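Local coordinates for protein beta-L-arabinobiosidase (PDB 5MQR) that hydrolyses glycosidic bonds of plant pectin, with beta-L-arabinobiosidase and probably sialidase-like activity in one multidomain chain from a gut bacterium, at residues Ser617-Leu621 against Cys1055-Val1059; Leu1032-Asp1037 against Val1059-Gly1063; Asp1038-Asn1043 against Arg1100-Ala1106; His1064-Trp1070 against Gly1082-Asn1088. All blocks are in the same frame, centred on the assembly; numbering follows the deposited sequence.

Contact 1: Ser617-Leu621 against Cys1055-Val1059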
loop_
_atom_site.group_PDB
_atom_site.type_symbol
_atom_site.label_atom_id
_atom_site.label_comp_id
_atom_site.label_asym_id
_atom_site.label_seq_id
_atom_site.Cartn_x
_atom_site.Cartn_y
_atom_site.Cartn_z
ATOM N N SER A 617 -1.273 -14.195 -5.226
ATOM C CA SER A 617 -0.539 -13.454 -6.242
ATOM C C SER A 617 -0.929 -11.939 -6.278
ATOM O O SER A 617 -0.227 -11.126 -6.919
ATOM C CB SER A 617 -0.791 -14.146 -7.599
ATOM O OG SER A 617 -2.180 -14.555 -7.720
ATOM N N SER A 618 -2.035 -11.578 -5.614
ATOM C CA SER A 618 -2.505 -10.200 -5.485
ATOM C C SER A 618 -1.843 -9.522 -4.292
ATOM O O SER A 618 -1.928 -10.004 -3.198
ATOM C CB SER A 618 -4.019 -10.174 -5.297
ATOM O OG SER A 618 -4.555 -8.868 -5.517
ATOM N N ALA A 619 -1.201 -8.383 -4.509
ATOM C CA ALA A 619 -0.377 -7.748 -3.477
ATOM C C ALA A 619 -1.154 -6.869 -2.480
ATOM O O ALA A 619 -0.769 -6.795 -1.326
ATOM C CB ALA A 619 0.735 -6.935 -4.150
ATOM N N PHE A 620 -2.185 -6.167 -2.946
ATOM C CA PHE A 620 -2.987 -5.255 -2.130
ATOM C C PHE A 620 -4.453 -5.690 -2.088
ATOM O O PHE A 620 -5.032 -5.806 -0.998
ATOM C CB PHE A 620 -2.851 -3.817 -2.638
ATOM C CG PHE A 620 -1.473 -3.263 -2.485
ATOM C CD1 PHE A 620 -0.449 -3.646 -3.368
ATOM C CD2 PHE A 620 -1.166 -2.400 -1.439
ATOM C CE1 PHE A 620 0.842 -3.168 -3.222
ATOM C CE2 PHE A 620 0.126 -1.923 -1.286
ATOM C CZ PHE A 620 1.129 -2.318 -2.177
ATOM N N LEU A 621 -5.058 -5.979 -3.238
ATOM C CA LEU A 621 -6.471 -6.368 -3.263
ATOM C C LEU A 621 -6.657 -7.852 -2.988
ATOM O O LEU A 621 -5.797 -8.672 -3.333
ATOM C CB LEU A 621 -7.093 -6.018 -4.629
ATOM C CG LEU A 621 -6.945 -4.550 -5.067
ATOM C CD1 LEU A 621 -7.618 -4.322 -6.413
ATOM C CD2 LEU A 621 -7.487 -3.577 -4.020
ATOM N N CYS A 1055 -6.781 0.812 -8.253
ATOM C CA CYS A 1055 -5.771 -0.228 -8.306
ATOM C C CYS A 1055 -6.172 -1.360 -9.218
ATOM O O CYS A 1055 -7.296 -1.826 -9.172
ATOM C CB CYS A 1055 -5.520 -0.763 -6.889
ATOM S SG CYS A 1055 -4.428 -2.192 -6.828
ATOM N N LEU A 1056 -5.242 -1.780 -10.056
ATOM C CA LEU A 1056 -5.363 -3.030 -10.790
ATOM C C LEU A 1056 -4.298 -3.958 -10.263
ATOM O O LEU A 1056 -3.132 -3.643 -10.275
ATOM C CB LEU A 1056 -5.179 -2.833 -12.283
ATOM C CG LEU A 1056 -5.319 -4.101 -13.133
ATOM C CD1 LEU A 1056 -6.772 -4.561 -13.219
ATOM C CD2 LEU A 1056 -4.754 -3.846 -14.523
ATOM N N ASP A 1057 -4.723 -5.123 -9.817
ATOM C CA ASP A 1057 -3.866 -6.052 -9.101
ATOM C C ASP A 1057 -4.073 -7.442 -9.655
ATOM O O ASP A 1057 -5.020 -7.705 -10.408
ATOM C CB ASP A 1057 -4.254 -6.029 -7.634
ATOM C CG ASP A 1057 -3.100 -6.301 -6.697
ATOM O OD1 ASP A 1057 -2.038 -6.828 -7.093
ATOM O OD2 ASP A 1057 -3.276 -5.986 -5.511
ATOM N N ASN A 1058 -3.176 -8.329 -9.255
ATOM C CA ASN A 1058 -3.232 -9.737 -9.595
ATOM C C ASN A 1058 -3.136 -9.949 -11.103
ATOM O O ASN A 1058 -3.711 -10.908 -11.619
ATOM C CB ASN A 1058 -4.513 -10.403 -9.033
ATOM C CG ASN A 1058 -4.364 -11.912 -8.851
ATOM O OD1 ASN A 1058 -3.273 -12.405 -8.634
ATOM N ND2 ASN A 1058 -5.452 -12.636 -8.943
ATOM N N VAL A 1059 -2.391 -9.090 -11.796
ATOM C CA VAL A 1059 -2.262 -9.224 -13.240
ATOM C C VAL A 1059 -1.129 -10.215 -13.526
ATOM O O VAL A 1059 -0.001 -10.020 -13.034
ATOM C CB VAL A 1059 -1.932 -7.871 -13.904
ATOM C CG1 VAL A 1059 -1.668 -8.046 -15.406
ATOM C CG2 VAL A 1059 -3.045 -6.863 -13.672
#
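A single buried carboxylate, that of Asp1057, collects the backbone N-H groups of three successive residues of the facing loop. Ala619 N reaches Asp1057 OD1 at 3.1 Å from the syn side, well out of the carboxylate plane. Phe620 N lies 2.8 Å from Asp1057 OD2 on its syn lone pair, while Leu621 N meets the same OD2 at 2.9 Å from the anti side. OD1 also accepts from Asn1058 N and from Thr1067 OG1 on the next strand. So many donors are likely to stabilise the negative charge. The loop lies between strand 600-610 and helix 627-636, and is tied to strand 1053-1061, where Asn1058 and Val1059 form a G1 beta bulge opposite Leu1066. With CG anti to the backbone N (chi1 -156°), the Asn1058 amide reaches the loop, where its OD1 accepts from Ser617 OG at 2.6 Å on a lone pair. Were Asp1057 an alanine, the three loop N-H groups would probably lose their acceptor. Beyond the carboxylate, Leu621 CD1 rests against Cys1055 SG at 3.9 Å.

Contact 2: Leu1032-Asp1037 against Val1059-Gly1063; sequences LRPRLD and VLYHG
At Pro1034 and Tyr1061, whose CA atoms are 8.4 Å apart, the two segments run nearly the same way, 13° apart end to end. At that spacing the link is made by side chains reaching from 1059-1063 to the loop backbone. Tyr1061, with CG anti to its own N (chi1 179°), extends far enough for OH to accept from Arg1035 N at 2.9 Å. One water donates to both this OH and Arg1033 O; a second accepts from the OH and donates to Asp1037 O. The loop is the connection from helix 1022-1029 to strand 1040-1042, and the tyrosine joins it to the end of strand 1053-1061 in the C-terminal beta domain. The His1062 ring lies over one face of the Tyr1061 ring, CD2 3.3 Å above its centre, and its NE2 hydrogen-bonds Met763 O. Elsewhere in the contact, Leu1032 CD2 and Val1059 CG1 meet tip to tip at 4.1 Å. Within the loop, Arg1035 grips Asp1037 side-on, NE to OD1 and NH2 to OD2.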
loop_
_atom_site.group_PDB
_atom_site.type_symbol
_atom_site.label_atom_id
_atom_site.label_comp_id
_atom_site.label_asym_id
_atom_site.label_seq_id
_atom_site.Cartn_x
_atom_site.Cartn_y
_atom_site.Cartn_z
ATOM N N LEU A 1032 -2.010 -0.184 -18.893
ATOM C CA LEU A 1032 -0.924 -1.151 -19.087
ATOM C C LEU A 1032 -0.774 -1.434 -20.570
ATOM O O LEU A 1032 -1.695 -1.950 -21.183
ATOM C CB LEU A 1032 -1.190 -2.449 -18.336
ATOM C CG LEU A 1032 -0.182 -3.601 -18.530
ATOM C CD1 LEU A 1032 1.234 -3.238 -18.103
ATOM C CD2 LEU A 1032 -0.663 -4.810 -17.748
ATOM N N ARG A 1033 0.381 -1.094 -21.136
ATOM C CA ARG A 1033 0.618 -1.255 -22.575
ATOM C C ARG A 1033 1.458 -2.487 -22.899
ATOM O O ARG A 1033 2.670 -2.470 -22.757
ATOM C CB ARG A 1033 1.296 0.004 -23.135
ATOM C CG ARG A 1033 0.594 1.322 -22.758
ATOM C CD ARG A 1033 -0.822 1.444 -23.314
ATOM N NE ARG A 1033 -0.841 1.402 -24.775
ATOM C CZ ARG A 1033 -1.933 1.239 -25.528
ATOM N NH1 ARG A 1033 -3.147 1.097 -24.975
ATOM N NH2 ARG A 1033 -1.820 1.215 -26.859
ATOM N N PRO A 1034 0.819 -3.573 -23.346
ATOM C CA PRO A 1034 1.624 -4.799 -23.473
ATOM C C PRO A 1034 2.725 -4.681 -24.497
ATOM O O PRO A 1034 2.560 -3.975 -25.483
ATOM C CB PRO A 1034 0.591 -5.855 -23.896
ATOM C CG PRO A 1034 -0.713 -5.310 -23.388
ATOM C CD PRO A 1034 -0.615 -3.829 -23.570
ATOM N N ARG A 1035 3.847 -5.343 -24.238
ATOM C CA ARG A 1035 5.034 -5.272 -25.087
ATOM C C ARG A 1035 5.684 -6.624 -25.254
ATOM O O ARG A 1035 5.459 -7.535 -24.464
ATOM C CB ARG A 1035 6.072 -4.337 -24.475
ATOM C CG ARG A 1035 5.646 -2.885 -24.407
ATOM C CD ARG A 1035 6.457 -2.169 -23.367
ATOM N NE ARG A 1035 7.856 -2.056 -23.773
ATOM C CZ ARG A 1035 8.484 -0.923 -24.091
ATOM N NH1 ARG A 1035 7.866 0.250 -24.061
ATOM N NH2 ARG A 1035 9.769 -0.957 -24.449
ATOM N N LEU A 1036 6.535 -6.727 -26.269
ATOM C CA LEU A 1036 7.306 -7.948 -26.547
ATOM C C LEU A 1036 8.501 -8.130 -25.629
ATOM O O LEU A 1036 8.976 -9.242 -25.469
ATOM C CB LEU A 1036 7.825 -7.933 -27.984
ATOM C CG LEU A 1036 6.761 -7.877 -29.072
ATOM C CD1 LEU A 1036 7.358 -7.428 -30.389
ATOM C CD2 LEU A 1036 6.073 -9.222 -29.205
ATOM N N ASP A 1037 9.003 -7.041 -25.061
ATOM C CA ASP A 1037 10.282 -7.044 -24.335
ATOM C C ASP A 1037 10.035 -7.152 -22.816
ATOM O O ASP A 1037 8.927 -7.488 -22.404
ATOM C CB ASP A 1037 11.125 -5.808 -24.751
ATOM C CG ASP A 1037 10.506 -4.472 -24.308
ATOM O OD1 ASP A 1037 9.507 -4.472 -23.560
ATOM O OD2 ASP A 1037 11.018 -3.402 -24.702
ATOM N N VAL A 1059 -2.391 -9.090 -11.796
ATOM C CA VAL A 1059 -2.262 -9.224 -13.240
ATOM C C VAL A 1059 -1.129 -10.215 -13.526
ATOM O O VAL A 1059 -0.001 -10.020 -13.034
ATOM C CB VAL A 1059 -1.932 -7.871 -13.904
ATOM C CG1 VAL A 1059 -1.668 -8.046 -15.406
ATOM C CG2 VAL A 1059 -3.045 -6.863 -13.672
ATOM N N LEU A 1060 -1.398 -11.254 -14.317
ATOM C CA LEU A 1060 -0.334 -12.143 -14.788
ATOM C C LEU A 1060 0.169 -11.621 -16.111
ATOM O O LEU A 1060 -0.517 -11.690 -17.125
ATOM C CB LEU A 1060 -0.811 -13.584 -14.931
ATOM C CG LEU A 1060 0.280 -14.649 -15.162
ATOM C CD1 LEU A 1060 1.308 -14.652 -14.026
ATOM C CD2 LEU A 1060 -0.375 -16.015 -15.279
ATOM N N TYR A 1061 1.373 -11.073 -16.091
ATOM C CA TYR A 1061 1.970 -10.432 -17.257
ATOM C C TYR A 1061 3.402 -10.926 -17.352
ATOM O O TYR A 1061 4.196 -10.655 -16.449
ATOM C CB TYR A 1061 1.935 -8.901 -17.089
ATOM C CG TYR A 1061 2.564 -8.152 -18.246
ATOM C CD1 TYR A 1061 1.824 -7.862 -19.405
ATOM C CD2 TYR A 1061 3.908 -7.745 -18.208
ATOM C CE1 TYR A 1061 2.397 -7.180 -20.478
ATOM C CE2 TYR A 1061 4.483 -7.066 -19.276
ATOM C CZ TYR A 1061 3.726 -6.788 -20.409
ATOM O OH TYR A 1061 4.281 -6.133 -21.471
ATOM N N HIS A 1062 3.732 -11.643 -18.423
ATOM C CA HIS A 1062 5.097 -12.148 -18.647
ATOM C C HIS A 1062 5.638 -13.021 -17.484
ATOM O O HIS A 1062 6.821 -12.953 -17.113
ATOM C CB HIS A 1062 6.072 -10.981 -18.935
ATOM C CG HIS A 1062 5.876 -10.340 -20.267
ATOM N ND1 HIS A 1062 6.927 -9.983 -21.074
ATOM C CD2 HIS A 1062 4.753 -9.991 -20.933
ATOM C CE1 HIS A 1062 6.463 -9.443 -22.183
ATOM N NE2 HIS A 1062 5.145 -9.441 -22.124
ATOM N N GLY A 1063 4.775 -13.864 -16.935
ATOM C CA GLY A 1063 5.170 -14.729 -15.819
ATOM C C GLY A 1063 5.369 -14.062 -14.477
ATOM O O GLY A 1063 5.818 -14.700 -13.567
HETATM O O HOH W 1 4.162 -3.086 -20.507
HETATM O O HOH W 2 6.949 -6.201 -21.127
#

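Contact 3: Asp1038-Asn1043 against Arg1100-Ala1106; sequences DTIEIN and RLVCENA
Ile1042 and Leu1101 exchange two backbone hydrogen bonds, N to O at 2.9 Å each way, that from Ile1042 N almost straight at 178°. Ile1040 and Cys1103 form the second hydrogen-bonded pair of this antiparallel ribbon. Past its end, Asn1105 N gives Thr1039 OG1 a weak bond. Glu1041 and Arg1100 point the same way, but OE2 and NE stay 4.1 Å apart, bridged by a water; Glu1041 OE1 has its salt bridge with Arg1035. The Asn1043 amide lies against Arg1100, OD1 3.7 Å from Arg1100 CB, and ND2 donates to Asn963 OD1. A leucine at Asn1043 would probably leave Asn963 OD1 without that donor. On the Val1102 face, Thr1039 CG2 packs 3.6 Å from Val1102 CG1. On the other, Ile1042 CG1, set between the backbone N and the carbonyl carbon (chi1 78°), lies beside Leu1101 CB at 3.9 Å, facing strand 1082-1087 with Ile1040 and Cys1103. The ribbon is thus two-faced: apolar against the neighbouring sheet, while the Glu1041 side mixes charges and water with Val1102 and the Thr1039 methyl.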
loop_
_atom_site.group_PDB
_atom_site.type_symbol
_atom_site.label_atom_id
_atom_site.label_comp_id
_atom_site.label_asym_id
_atom_site.label_seq_id
_atom_site.Cartn_x
_atom_site.Cartn_y
_atom_site.Cartn_z
ATOM N N ASP A 1038 11.048 -6.851 -22.001
ATOM C CA ASP A 1038 10.979 -6.996 -20.551
ATOM C C ASP A 1038 10.656 -5.681 -19.832
ATOM O O ASP A 1038 10.824 -5.580 -18.614
ATOM C CB ASP A 1038 12.316 -7.552 -20.026
ATOM C CG ASP A 1038 12.771 -8.783 -20.787
ATOM O OD1 ASP A 1038 11.877 -9.524 -21.283
ATOM O OD2 ASP A 1038 14.007 -9.000 -20.922
ATOM N N THR A 1039 10.192 -4.682 -20.565
ATOM C CA THR A 1039 9.964 -3.363 -19.999
ATOM C C THR A 1039 8.459 -3.241 -19.693
ATOM O O THR A 1039 7.628 -3.714 -20.468
ATOM C CB THR A 1039 10.519 -2.270 -20.958
ATOM O OG1 THR A 1039 11.957 -2.285 -20.890
ATOM C CG2 THR A 1039 10.026 -0.878 -20.607
ATOM N N ILE A 1040 8.120 -2.653 -18.549
ATOM C CA ILE A 1040 6.730 -2.385 -18.216
ATOM C C ILE A 1040 6.419 -0.929 -18.537
ATOM O O ILE A 1040 7.162 -0.037 -18.132
ATOM C CB ILE A 1040 6.434 -2.638 -16.737
ATOM C CG1 ILE A 1040 6.846 -4.063 -16.351
ATOM C CG2 ILE A 1040 4.953 -2.360 -16.433
ATOM C CD1 ILE A 1040 6.760 -4.317 -14.856
ATOM N N GLU A 1041 5.323 -0.707 -19.256
ATOM C CA GLU A 1041 4.928 0.626 -19.722
ATOM C C GLU A 1041 3.477 0.831 -19.326
ATOM O O GLU A 1041 2.620 0.065 -19.742
ATOM C CB GLU A 1041 5.086 0.725 -21.247
ATOM C CG GLU A 1041 4.612 2.041 -21.892
ATOM C CD GLU A 1041 4.546 1.995 -23.434
ATOM O OE1 GLU A 1041 4.928 0.983 -24.048
ATOM O OE2 GLU A 1041 4.097 2.985 -24.058
ATOM N N ILE A 1042 3.218 1.835 -18.502
ATOM C CA ILE A 1042 1.857 2.243 -18.207
ATOM C C ILE A 1042 1.653 3.696 -18.547
ATOM O O ILE A 1042 2.584 4.491 -18.513
ATOM C CB ILE A 1042 1.409 1.971 -16.752
ATOM C CG1 ILE A 1042 1.959 3.009 -15.767
ATOM C CG2 ILE A 1042 1.794 0.563 -16.349
ATOM C CD1 ILE A 1042 1.479 2.804 -14.337
ATOM N N ASN A 1043 0.409 4.029 -18.859
ATOM C CA ASN A 1043 0.038 5.387 -19.197
ATOM C C ASN A 1043 -1.463 5.506 -19.042
ATOM O O ASN A 1043 -2.201 5.393 -20.017
ATOM C CB ASN A 1043 0.479 5.714 -20.626
ATOM C CG ASN A 1043 0.192 7.153 -20.998
ATOM O OD1 ASN A 1043 0.328 8.048 -20.163
ATOM N ND2 ASN A 1043 -0.261 7.375 -22.218
ATOM N N ARG A 1100 2.729 8.915 -18.065
ATOM C CA ARG A 1100 3.452 7.728 -18.524
ATOM C C ARG A 1100 4.592 7.314 -17.539
ATOM O O ARG A 1100 5.397 8.129 -17.124
ATOM C CB ARG A 1100 4.024 7.954 -19.927
ATOM C CG ARG A 1100 4.685 6.728 -20.503
ATOM C CD ARG A 1100 5.312 6.979 -21.857
ATOM N NE ARG A 1100 4.312 6.867 -22.911
ATOM C CZ ARG A 1100 3.966 7.822 -23.789
ATOM N NH1 ARG A 1100 4.546 9.030 -23.793
ATOM N NH2 ARG A 1100 3.023 7.554 -24.704
ATOM N N LEU A 1101 4.650 6.040 -17.199
ATOM C CA LEU A 1101 5.665 5.505 -16.309
ATOM C C LEU A 1101 6.189 4.215 -16.923
ATOM O O LEU A 1101 5.410 3.302 -17.223
ATOM C CB LEU A 1101 5.068 5.256 -14.929
ATOM C CG LEU A 1101 5.953 4.566 -13.887
ATOM C CD1 LEU A 1101 7.258 5.326 -13.634
ATOM C CD2 LEU A 1101 5.163 4.393 -12.592
ATOM N N VAL A 1102 7.507 4.173 -17.124
ATOM C CA VAL A 1102 8.207 3.100 -17.801
ATOM C C VAL A 1102 9.251 2.546 -16.840
ATOM O O VAL A 1102 10.080 3.289 -16.341
ATOM C CB VAL A 1102 8.891 3.623 -19.080
ATOM C CG1 VAL A 1102 9.851 2.596 -19.663
ATOM C CG2 VAL A 1102 7.845 4.010 -20.120
ATOM N N CYS A 1103 9.202 1.248 -16.585
ATOM C CA CYS A 1103 10.166 0.569 -15.744
ATOM C C CYS A 1103 10.988 -0.345 -16.607
ATOM O O CYS A 1103 10.519 -1.419 -17.002
ATOM C CB CYS A 1103 9.431 -0.252 -14.691
ATOM S SG CYS A 1103 8.332 0.773 -13.714
ATOM N N GLU A 1104 12.213 0.073 -16.910
ATOM C CA GLU A 1104 13.065 -0.686 -17.828
ATOM C C GLU A 1104 13.585 -1.941 -17.190
ATOM O O GLU A 1104 13.982 -1.928 -16.043
ATOM C CB GLU A 1104 14.224 0.152 -18.328
ATOM C CG GLU A 1104 13.751 1.354 -19.130
ATOM C CD GLU A 1104 14.622 1.677 -20.330
ATOM O OE1 GLU A 1104 15.560 0.898 -20.661
ATOM O OE2 GLU A 1104 14.352 2.735 -20.952
ATOM N N ASN A 1105 13.533 -3.030 -17.948
ATOM C CA ASN A 1105 14.010 -4.346 -17.515
ATOM C C ASN A 1105 13.645 -4.696 -16.065
ATOM O O ASN A 1105 14.489 -5.132 -15.300
ATOM C CB ASN A 1105 15.533 -4.437 -17.752
ATOM C CG ASN A 1105 15.909 -4.216 -19.218
ATOM O OD1 ASN A 1105 15.350 -4.858 -20.106
ATOM N ND2 ASN A 1105 16.835 -3.295 -19.474
ATOM N N ALA A 1106 12.388 -4.471 -15.685
ATOM C CA ALA A 1106 11.915 -4.833 -14.336
ATOM C C ALA A 1106 11.390 -6.274 -14.256
ATOM O O ALA A 1106 11.048 -6.747 -13.174
ATOM C CB ALA A 1106 10.843 -3.857 -13.881
HETATM O O HOH W 3 13.452 -5.299 -22.300
HETATM O O HOH W 4 2.465 4.891 -23.460
#

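Contact 4: His1064-Trp1070 against Gly1082-Asn1088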
loop_
_atom_site.group_PDB
_atom_site.type_symbol
_atom_site.label_atom_id
_atom_site.label_comp_id
_atom_site.label_asym_id
_atom_site.label_seq_id
_atom_site.Cartn_x
_atom_site.Cartn_y
_atom_site.Cartn_z
ATOM N N HIS A 1064 4.994 -12.790 -14.351
ATOM C CA HIS A 1064 5.107 -12.012 -13.123
ATOM C C HIS A 1064 3.731 -11.501 -12.742
ATOM O O HIS A 1064 2.868 -11.377 -13.596
ATOM C CB HIS A 1064 6.046 -10.837 -13.355
ATOM C CG HIS A 1064 7.475 -11.245 -13.475
ATOM N ND1 HIS A 1064 7.980 -11.875 -14.598
ATOM C CD2 HIS A 1064 8.505 -11.145 -12.601
ATOM C CE1 HIS A 1064 9.262 -12.134 -14.413
ATOM N NE2 HIS A 1064 9.605 -11.698 -13.211
ATOM N N ASN A 1065 3.533 -11.228 -11.465
ATOM C CA ASN A 1065 2.272 -10.698 -10.955
ATOM C C ASN A 1065 2.371 -9.185 -10.802
ATOM O O ASN A 1065 3.175 -8.727 -9.995
ATOM C CB ASN A 1065 1.932 -11.334 -9.609
ATOM C CG ASN A 1065 1.714 -12.835 -9.726
ATOM O OD1 ASN A 1065 0.896 -13.289 -10.520
ATOM N ND2 ASN A 1065 2.455 -13.599 -8.963
ATOM N N LEU A 1066 1.593 -8.409 -11.571
ATOM C CA LEU A 1066 1.712 -6.949 -11.505
ATOM C C LEU A 1066 0.595 -6.319 -10.748
ATOM O O LEU A 1066 -0.539 -6.823 -10.720
ATOM C CB LEU A 1066 1.801 -6.265 -12.887
ATOM C CG LEU A 1066 2.810 -6.724 -13.936
ATOM C CD1 LEU A 1066 2.939 -5.703 -15.077
ATOM C CD2 LEU A 1066 4.153 -7.009 -13.358
ATOM N N THR A 1067 0.934 -5.182 -10.157
ATOM C CA THR A 1067 -0.030 -4.301 -9.514
ATOM C C THR A 1067 0.220 -2.896 -10.006
ATOM O O THR A 1067 1.360 -2.461 -10.068
ATOM C CB THR A 1067 0.172 -4.289 -7.998
ATOM O OG1 THR A 1067 0.266 -5.630 -7.544
ATOM C CG2 THR A 1067 -0.938 -3.569 -7.295
ATOM N N ILE A 1068 -0.839 -2.187 -10.344
ATOM C CA ILE A 1068 -0.725 -0.782 -10.706
ATOM C C ILE A 1068 -1.707 -0.056 -9.820
ATOM O O ILE A 1068 -2.879 -0.390 -9.790
ATOM C CB ILE A 1068 -1.117 -0.526 -12.184
ATOM C CG1 ILE A 1068 -0.180 -1.284 -13.129
ATOM C CG2 ILE A 1068 -1.140 0.972 -12.484
ATOM C CD1 ILE A 1068 -0.747 -1.488 -14.514
ATOM N N LEU A 1069 -1.217 0.953 -9.126
ATOM C CA LEU A 1069 -2.052 1.707 -8.261
ATOM C C LEU A 1069 -1.739 3.183 -8.226
ATOM O O LEU A 1069 -0.631 3.633 -8.548
ATOM C CB LEU A 1069 -2.023 1.116 -6.852
ATOM C CG LEU A 1069 -0.756 1.131 -5.995
ATOM C CD1 LEU A 1069 -0.524 2.491 -5.323
ATOM C CD2 LEU A 1069 -0.864 0.023 -4.942
ATOM N N TRP A 1070 -2.761 3.905 -7.814
ATOM C CA TRP A 1070 -2.754 5.336 -7.727
ATOM C C TRP A 1070 -3.351 5.677 -6.377
ATOM O O TRP A 1070 -4.381 5.140 -6.002
ATOM C CB TRP A 1070 -3.612 5.941 -8.841
ATOM C CG TRP A 1070 -3.917 7.384 -8.629
ATOM C CD1 TRP A 1070 -5.122 7.913 -8.316
ATOM C CD2 TRP A 1070 -2.987 8.487 -8.659
ATOM N NE1 TRP A 1070 -5.016 9.282 -8.168
ATOM C CE2 TRP A 1070 -3.721 9.661 -8.381
ATOM C CE3 TRP A 1070 -1.614 8.595 -8.916
ATOM C CZ2 TRP A 1070 -3.130 10.944 -8.350
ATOM C CZ3 TRP A 1070 -1.014 9.886 -8.890
ATOM C CH2 TRP A 1070 -1.780 11.036 -8.610
ATOM N N GLY A 1082 0.952 8.778 -5.002
ATOM C CA GLY A 1082 1.206 8.759 -6.428
ATOM C C GLY A 1082 0.908 7.440 -7.118
ATOM O O GLY A 1082 0.155 6.601 -6.606
ATOM N N LEU A 1083 1.510 7.291 -8.292
ATOM C CA LEU A 1083 1.274 6.187 -9.187
ATOM C C LEU A 1083 2.393 5.181 -9.002
ATOM O O LEU A 1083 3.539 5.536 -9.150
ATOM C CB LEU A 1083 1.277 6.698 -10.642
ATOM C CG LEU A 1083 1.124 5.657 -11.750
ATOM C CD1 LEU A 1083 -0.215 4.929 -11.642
ATOM C CD2 LEU A 1083 1.295 6.324 -13.116
ATOM N N ARG A 1084 2.067 3.924 -8.725
ATOM C CA ARG A 1084 3.098 2.921 -8.458
ATOM C C ARG A 1084 2.816 1.625 -9.163
ATOM O O ARG A 1084 1.668 1.235 -9.323
ATOM C CB ARG A 1084 3.200 2.643 -6.964
ATOM C CG ARG A 1084 3.945 3.726 -6.241
ATOM C CD ARG A 1084 3.925 3.564 -4.720
ATOM N NE ARG A 1084 4.095 4.889 -4.128
ATOM C CZ ARG A 1084 5.247 5.416 -3.747
ATOM N NH1 ARG A 1084 6.358 4.707 -3.799
ATOM N NH2 ARG A 1084 5.276 6.650 -3.274
ATOM N N ILE A 1085 3.888 0.970 -9.563
ATOM C CA ILE A 1085 3.851 -0.343 -10.184
ATOM C C ILE A 1085 4.576 -1.302 -9.256
ATOM O O ILE A 1085 5.681 -0.991 -8.807
ATOM C CB ILE A 1085 4.596 -0.356 -11.516
ATOM C CG1 ILE A 1085 3.894 0.588 -12.493
ATOM C CG2 ILE A 1085 4.679 -1.783 -12.088
ATOM C CD1 ILE A 1085 4.701 0.873 -13.743
ATOM N N PHE A 1086 3.965 -2.460 -8.999
ATOM C CA PHE A 1086 4.617 -3.512 -8.244
ATOM C C PHE A 1086 4.757 -4.751 -9.122
ATOM O O PHE A 1086 3.880 -5.063 -9.917
ATOM C CB PHE A 1086 3.859 -3.846 -6.950
ATOM C CG PHE A 1086 3.797 -2.706 -5.956
ATOM C CD1 PHE A 1086 2.932 -1.634 -6.151
ATOM C CD2 PHE A 1086 4.582 -2.723 -4.791
ATOM C CE1 PHE A 1086 2.867 -0.577 -5.238
ATOM C CE2 PHE A 1086 4.533 -1.665 -3.874
ATOM C CZ PHE A 1086 3.661 -0.592 -4.094
ATOM N N VAL A 1087 5.881 -5.438 -8.946
ATOM C CA VAL A 1087 6.151 -6.746 -9.527
ATOM C C VAL A 1087 6.315 -7.731 -8.364
ATOM O O VAL A 1087 7.211 -7.555 -7.536
ATOM C CB VAL A 1087 7.439 -6.701 -10.366
ATOM C CG1 VAL A 1087 7.792 -8.077 -10.936
ATOM C CG2 VAL A 1087 7.289 -5.656 -11.457
ATOM N N ASN A 1088 5.463 -8.752 -8.305
ATOM C CA ASN A 1088 5.429 -9.717 -7.196
ATOM C C ASN A 1088 5.514 -9.031 -5.843
ATOM O O ASN A 1088 6.271 -9.437 -4.962
ATOM C CB ASN A 1088 6.527 -10.758 -7.370
ATOM C CG ASN A 1088 6.398 -11.508 -8.690
ATOM O OD1 ASN A 1088 5.346 -11.513 -9.325
ATOM N ND2 ASN A 1088 7.475 -12.122 -9.118
#
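Thr1067 and Phe1086 cross obliquely on one face of an antiparallel beta hairpin, strands 1064-1071 and 1082-1087, their CB atoms 3.9 Å apart. Leu1069 joins them there: its CG sits between the backbone N and the carbonyl carbon (chi1 66°), which brings CD2 within 3.8 Å of Phe1086 CE1. The ring of Phe1086 also meets that of Phe620. On the reverse face, Leu1066 and Val1087 stand side by side, as do Ile1068 and Leu1083. The backbone pairs Thr1067 with Phe1086 and Leu1069 with Arg1084 hold the register by two hydrogen bonds each. At the far end, Asn1088 replaces one strand bond with its side chain: OD1 accepts from Asn1065 N at 2.8 Å, and Asn1088 N returns a bond to Asn1065 O. The imidazole of His1064 and the Asn1088 amide are nearly parallel, 7° apart, with His1064 CD2 3.6 Å from Val1087 CG1. At the other end, Trp1070 brings CE3 to 3.3 Å from Gly1082 C.

How the contacts relate
Contacts 1 and 4 are the buried ones; contacts 2 and 3 are only partly buried, and several residues of contact 3 are exposed. Contacts 1 and 2 share strand 1053-1061, meeting at Val1059, but join it to different loops. That strand neighbours 1064-1071, so contact 4 continues the same sheet. Asp1057 of contact 1 bonds Thr1067 on one face of contact 4, while Ile1042 and Cys1103 of contact 3 pack against Ile1068, Leu1083 and Ile1085 on the other. Contact 2 reaches contact 3 through the Arg1035-Glu1041 salt bridge. Chemistry follows place: a buried carboxylate, water-linked polar groups, a two-faced ribbon and a largely apolar hairpin.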